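Local coordinates for protein cellulosomal scaffoldin (Bacteroides cellulosolvens, PDB 1TYJ) that probably helps to assemble the cellulosome, its type-II cohesin modules binding dockerin-bearing partners, at residues A[40-45]-A[117-122]; A[5-10]-A[18-23]. One frame throughout, in Å; residues are numbered along the deposited sequence.

Interaction 1 of 2, residues A[40-45]-A[117-122]; sequences NTTYLQ and VIKEIP
The ring of Tyr-43 takes Pro-122 CD on one side of its plane, as an off-centre CH-pi contact 4.1 Å from the ring centroid. On the opposite side its own neighbour Thr-42 puts CG2 over the ring centre. Lys-119 O and Glu-120 O line the edge, where Tyr-43 CE2 lies 3.3 Å from Glu-120 O. Asn-40 ND2 also lies at the edge. Further out, Tyr-43 OH meets Pro-122 CG at 3.6 Å. CG of Tyr-43 is anti to the carbonyl carbon (chi1 -60°), which swings the ring out along residues 119-122. Nearer the backbone, CB packs on Ile-121 CD1 at 3.8 Å. In this cohesin beta sandwich the contact sits where strand 108-117 ends and its chain leaves the sheet beside strand 44-48. Leu-44 and Val-117 form an antiparallel non-hydrogen-bonded pair there. Ile-118 N gives a straight 2.8 Å bond to Tyr-43 O. Ile-118 CG1 stands between its backbone N and carbonyl carbon (chi1 61°), against that same oxygen, and CD1 goes on to Thr-41 O. A serine in place of Tyr-43 would probably leave Pro-122 without its CH-pi partner and open a gap between it and Thr-42 CG2. Before the strand, an Asx turn shapes the approach: Thr-42 N donates to Asn-40 OD1 at 2.9 Å.

Interaction 2 of 2, residues A[5-10]-A[18-23]; sequences TAIDND and VTLTIN
Thr-5 packs tightly on Leu-20 where two antiparallel strands of the cohesin beta sandwich run side by side. Leu-20 CD1 lies 3.5 Å from Thr-5 CB. CG of Leu-20 is anti to the backbone N (chi1 -173°), and CD1 reaches both Thr-5 and Ile-7 CG1. Ile-7 CG2 then meets Val-18 CG2 at 3.7 Å. This apolar face, with Ile-22, looks across the sandwich to Leu-128 and Phe-131 of strand 126-131. The backbones are joined through the hydrogen-bonded pair Ala-6 and Thr-21. Ala-6 N bonds Thr-21 O and Thr-21 N returns to Ala-6 O, each at 2.9 Å.

The other face is looser, and Ala-6 is exposed on it. Past Ile-7 the ladder frays: Asp-8 N keeps only a weak 3.3 Å bond to Thr-19 O. The Asp-8 side chain takes over. A water donates to its OD2 and also bonds Thr-19 OG1, whose protein partner is Thr-114 OG1. Asp-8 OD1 is gripped twice, by Thr-19 N at 2.9 Å and by Asn-9 N at 2.8 Å, from opposite faces of the carboxylate plane.

In the fold
From the N terminus, interaction 2 comes first. It joins strand 2-7 to strand 17-25 and closes a short loop of seven residues, whose strand 11-12 pairs in the other sheet with strand 166-169. Interaction 1 opens only later, at residues 40-45, and closes on 117-122 after 71 residues that include helix 95-100. The two are in series and neither nests nor crosses. Both belong to the same sheet: strand 108-117 runs between strands 17-25 and 44-48, so it links the two contacts. Their centres are 16 Å apart, yet they touch where Val-117 CG2 packs on Val-18 CG1. Both also reach strand 126-131 of the opposite sheet.

Interaction 1 of 2, residues A[40-45]-A[117-122]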
loop_
_atom_site.group_PDB
_atom_site.type_symbol
_atom_site.label_atom_id
_atom_site.label_comp_id
_atom_site.label_asym_id
_atom_site.label_seq_id
_atom_site.Cartn_x
_atom_site.Cartn_y
_atom_site.Cartn_z
ATOM N N ASN A 40 -6.852 11.882 -3.535
ATOM C CA ASN A 40 -7.459 13.062 -4.141
ATOM C C ASN A 40 -6.495 13.755 -5.100
ATOM O O ASN A 40 -5.539 14.378 -4.663
ATOM C CB ASN A 40 -7.930 14.035 -3.056
ATOM C CG ASN A 40 -8.751 15.171 -3.623
ATOM O OD1 ASN A 40 -8.607 15.538 -4.800
ATOM N ND2 ASN A 40 -9.682 15.715 -2.797
ATOM N N THR A 41 -6.768 13.650 -6.411
ATOM C CA THR A 41 -5.872 14.216 -7.435
ATOM C C THR A 41 -5.794 15.751 -7.440
ATOM O O THR A 41 -4.911 16.326 -8.074
ATOM C CB THR A 41 -6.273 13.764 -8.869
ATOM O OG1 THR A 41 -7.569 14.281 -9.190
ATOM C CG2 THR A 41 -6.272 12.248 -9.001
ATOM N N THR A 42 -6.709 16.419 -6.744
ATOM C CA THR A 42 -6.648 17.878 -6.608
ATOM C C THR A 42 -5.445 18.293 -5.760
ATOM O O THR A 42 -4.832 19.329 -6.022
ATOM C CB THR A 42 -7.949 18.388 -5.980
ATOM O OG1 THR A 42 -9.031 18.050 -6.854
ATOM C CG2 THR A 42 -7.938 19.917 -5.737
ATOM N N TYR A 43 -5.088 17.485 -4.755
ATOM C CA TYR A 43 -4.084 17.901 -3.776
ATOM C C TYR A 43 -2.787 17.142 -3.834
ATOM O O TYR A 43 -1.775 17.644 -3.354
ATOM C CB TYR A 43 -4.640 17.793 -2.347
ATOM C CG TYR A 43 -5.860 18.676 -2.164
ATOM C CD1 TYR A 43 -7.153 18.138 -2.202
ATOM C CD2 TYR A 43 -5.705 20.061 -1.995
ATOM C CE1 TYR A 43 -8.284 18.976 -2.051
ATOM C CE2 TYR A 43 -6.811 20.884 -1.855
ATOM C CZ TYR A 43 -8.087 20.336 -1.887
ATOM O OH TYR A 43 -9.175 21.167 -1.738
ATOM N N LEU A 44 -2.831 15.919 -4.370
ATOM C CA LEU A 44 -1.701 14.976 -4.238
ATOM C C LEU A 44 -1.314 14.352 -5.572
ATOM O O LEU A 44 -2.173 14.009 -6.393
ATOM C CB LEU A 44 -2.081 13.834 -3.263
ATOM C CG LEU A 44 -2.334 14.314 -1.827
ATOM C CD1 LEU A 44 -2.978 13.188 -1.078
ATOM C CD2 LEU A 44 -0.998 14.712 -1.120
ATOM N N GLN A 45 -0.012 14.153 -5.729
ATOM C CA GLN A 45 0.563 13.498 -6.901
ATOM C C GLN A 45 1.543 12.408 -6.461
ATOM O O GLN A 45 2.612 12.705 -5.891
ATOM C CB GLN A 45 1.266 14.549 -7.762
ATOM C CG GLN A 45 1.898 13.969 -9.024
ATOM C CD GLN A 45 2.546 15.027 -9.884
ATOM O OE1 GLN A 45 2.240 15.128 -11.064
ATOM N NE2 GLN A 45 3.459 15.790 -9.310
ATOM N N VAL A 117 2.712 17.164 -2.548
ATOM C CA VAL A 117 1.555 18.045 -2.351
ATOM C C VAL A 117 1.558 19.108 -3.442
ATOM O O VAL A 117 2.532 19.860 -3.571
ATOM C CB VAL A 117 1.613 18.700 -0.960
ATOM C CG1 VAL A 117 0.441 19.656 -0.799
ATOM C CG2 VAL A 117 1.666 17.599 0.129
ATOM N N ILE A 118 0.475 19.136 -4.215
ATOM C CA ILE A 118 0.367 20.033 -5.395
ATOM C C ILE A 118 -0.622 21.193 -5.271
ATOM O O ILE A 118 -0.689 22.032 -6.164
ATOM C CB ILE A 118 0.108 19.253 -6.706
ATOM C CG1 ILE A 118 -1.216 18.481 -6.623
ATOM C CG2 ILE A 118 1.295 18.327 -6.968
ATOM C CD1 ILE A 118 -1.837 18.130 -7.972
ATOM N N LYS A 119 -1.369 21.234 -4.162
ATOM C CA LYS A 119 -2.243 22.362 -3.879
ATOM C C LYS A 119 -2.360 22.471 -2.380
ATOM O O LYS A 119 -2.343 21.443 -1.702
ATOM C CB LYS A 119 -3.624 22.140 -4.483
ATOM C CG LYS A 119 -4.586 23.324 -4.369
ATOM C CD LYS A 119 -5.840 22.982 -5.123
ATOM C CE LYS A 119 -6.960 23.964 -4.867
ATOM N NZ LYS A 119 -6.693 25.147 -5.637
ATOM N N GLU A 120 -2.486 23.698 -1.861
ATOM C CA GLU A 120 -2.637 23.909 -0.424
ATOM C C GLU A 120 -3.757 23.051 0.189
ATOM O O GLU A 120 -4.893 23.043 -0.291
ATOM C CB GLU A 120 -2.870 25.393 -0.143
ATOM C CG GLU A 120 -2.960 25.731 1.356
ATOM C CD GLU A 120 -3.260 27.199 1.619
ATOM O OE1 GLU A 120 -2.900 28.067 0.784
ATOM O OE2 GLU A 120 -3.848 27.495 2.682
ATOM N N ILE A 121 -3.404 22.311 1.236
ATOM C CA ILE A 121 -4.413 21.470 1.931
ATOM C C ILE A 121 -5.366 22.371 2.712
ATOM O O ILE A 121 -4.931 23.293 3.389
ATOM C CB ILE A 121 -3.728 20.476 2.905
ATOM C CG1 ILE A 121 -2.611 19.675 2.191
ATOM C CG2 ILE A 121 -4.772 19.568 3.617
ATOM C CD1 ILE A 121 -3.068 18.918 0.921
ATOM N N PRO A 122 -6.680 22.091 2.624
ATOM C CA PRO A 122 -7.684 22.871 3.378
ATOM C C PRO A 122 -7.431 22.748 4.888
ATOM O O PRO A 122 -6.934 21.716 5.348
ATOM C CB PRO A 122 -8.987 22.169 3.038
ATOM C CG PRO A 122 -8.717 21.312 1.843
ATOM C CD PRO A 122 -7.265 21.006 1.820
#

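Interaction 2 of 2, residues A[5-10]-A[18-23]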
loop_
_atom_site.group_PDB
_atom_site.type_symbol
_atom_site.label_atom_id
_atom_site.label_comp_id
_atom_site.label_asym_id
_atom_site.label_seq_id
_atom_site.Cartn_x
_atom_site.Cartn_y
_atom_site.Cartn_z
ATOM N N THR A 5 -1.530 1.844 8.658
ATOM C CA THR A 5 -0.576 2.778 8.027
ATOM C C THR A 5 0.016 3.793 8.971
ATOM O O THR A 5 -0.487 3.997 10.078
ATOM C CB THR A 5 -1.227 3.519 6.827
ATOM O OG1 THR A 5 -2.262 4.434 7.275
ATOM C CG2 THR A 5 -1.834 2.510 5.855
ATOM N N ALA A 6 1.086 4.435 8.504
ATOM C CA ALA A 6 1.739 5.516 9.257
ATOM C C ALA A 6 2.053 6.604 8.262
ATOM O O ALA A 6 2.415 6.325 7.097
ATOM C CB ALA A 6 3.025 5.039 9.903
ATOM N N ILE A 7 1.899 7.840 8.728
ATOM C CA ILE A 7 2.219 9.039 7.941
ATOM C C ILE A 7 3.464 9.696 8.549
ATOM O O ILE A 7 3.521 9.918 9.762
ATOM C CB ILE A 7 1.004 10.009 7.926
ATOM C CG1 ILE A 7 -0.171 9.342 7.218
ATOM C CG2 ILE A 7 1.386 11.324 7.258
ATOM C CD1 ILE A 7 -1.478 10.153 7.302
ATOM N N ASP A 8 4.473 10.003 7.722
ATOM C CA ASP A 8 5.742 10.513 8.288
ATOM C C ASP A 8 5.609 11.921 8.815
ATOM O O ASP A 8 6.076 12.208 9.924
ATOM C CB ASP A 8 6.938 10.378 7.334
ATOM C CG ASP A 8 6.716 11.011 5.948
ATOM O OD1 ASP A 8 5.616 11.491 5.607
ATOM O OD2 ASP A 8 7.713 10.994 5.181
ATOM N N ASN A 9 4.964 12.783 8.031
ATOM C CA ASN A 9 4.704 14.144 8.509
ATOM C C ASN A 9 3.338 14.663 8.056
ATOM O O ASN A 9 3.044 14.726 6.867
ATOM C CB ASN A 9 5.874 15.078 8.197
ATOM C CG ASN A 9 6.607 14.702 6.907
ATOM O OD1 ASN A 9 7.779 14.341 6.946
ATOM N ND2 ASN A 9 5.908 14.778 5.759
ATOM N N ASP A 10 2.514 14.883 9.085
ATOM C CA ASP A 10 1.130 15.349 9.172
ATOM C C ASP A 10 0.864 16.683 8.556
ATOM O O ASP A 10 -0.280 16.979 8.185
ATOM C CB ASP A 10 0.887 15.689 10.700
ATOM C CG ASP A 10 0.255 14.603 11.441
ATOM O OD1 ASP A 10 -0.982 14.549 11.492
ATOM O OD2 ASP A 10 1.002 13.799 12.019
ATOM N N VAL A 18 4.987 13.641 1.268
ATOM C CA VAL A 18 4.478 12.959 2.449
ATOM C C VAL A 18 4.345 11.487 2.089
ATOM O O VAL A 18 3.890 11.166 0.986
ATOM C CB VAL A 18 3.089 13.581 2.895
ATOM C CG1 VAL A 18 2.081 13.744 1.723
ATOM C CG2 VAL A 18 2.485 12.767 4.062
ATOM N N THR A 19 4.796 10.618 2.996
ATOM C CA THR A 19 4.824 9.182 2.712
ATOM C C THR A 19 3.844 8.394 3.583
ATOM O O THR A 19 3.821 8.568 4.814
ATOM C CB THR A 19 6.253 8.668 2.849
ATOM O OG1 THR A 19 7.080 9.382 1.919
ATOM C CG2 THR A 19 6.365 7.149 2.588
ATOM N N LEU A 20 3.025 7.573 2.925
ATOM C CA LEU A 20 2.187 6.587 3.588
ATOM C C LEU A 20 2.969 5.269 3.639
ATOM O O LEU A 20 3.217 4.650 2.596
ATOM C CB LEU A 20 0.921 6.377 2.754
ATOM C CG LEU A 20 -0.173 5.480 3.378
ATOM C CD1 LEU A 20 -0.798 6.207 4.594
ATOM C CD2 LEU A 20 -1.262 5.109 2.361
ATOM N N THR A 21 3.358 4.839 4.838
ATOM C CA THR A 21 3.954 3.527 4.996
ATOM C C THR A 21 2.806 2.562 5.316
ATOM O O THR A 21 1.955 2.850 6.194
ATOM C CB THR A 21 4.985 3.548 6.114
ATOM O OG1 THR A 21 6.094 4.388 5.740
ATOM C CG2 THR A 21 5.506 2.126 6.386
ATOM N N ILE A 22 2.748 1.448 4.574
ATOM C CA ILE A 22 1.623 0.499 4.710
ATOM C C ILE A 22 2.167 -0.753 5.345
ATOM O O ILE A 22 3.126 -1.351 4.828
ATOM C CB ILE A 22 0.989 0.146 3.361
ATOM C CG1 ILE A 22 0.505 1.421 2.621
ATOM C CG2 ILE A 22 -0.154 -0.895 3.558
ATOM C CD1 ILE A 22 0.172 1.192 1.150
ATOM N N ASN A 23 1.583 -1.099 6.492
ATOM C CA ASN A 23 1.997 -2.262 7.295
ATOM C C ASN A 23 0.929 -3.351 7.317
ATOM O O ASN A 23 -0.264 -3.082 7.118
ATOM C CB ASN A 23 2.273 -1.803 8.750
ATOM C CG ASN A 23 3.275 -0.641 8.799
ATOM O OD1 ASN A 23 4.355 -0.752 8.272
ATOM N ND2 ASN A 23 2.876 0.498 9.403
HETATM O O HOH W 1 7.926 11.793 2.762
#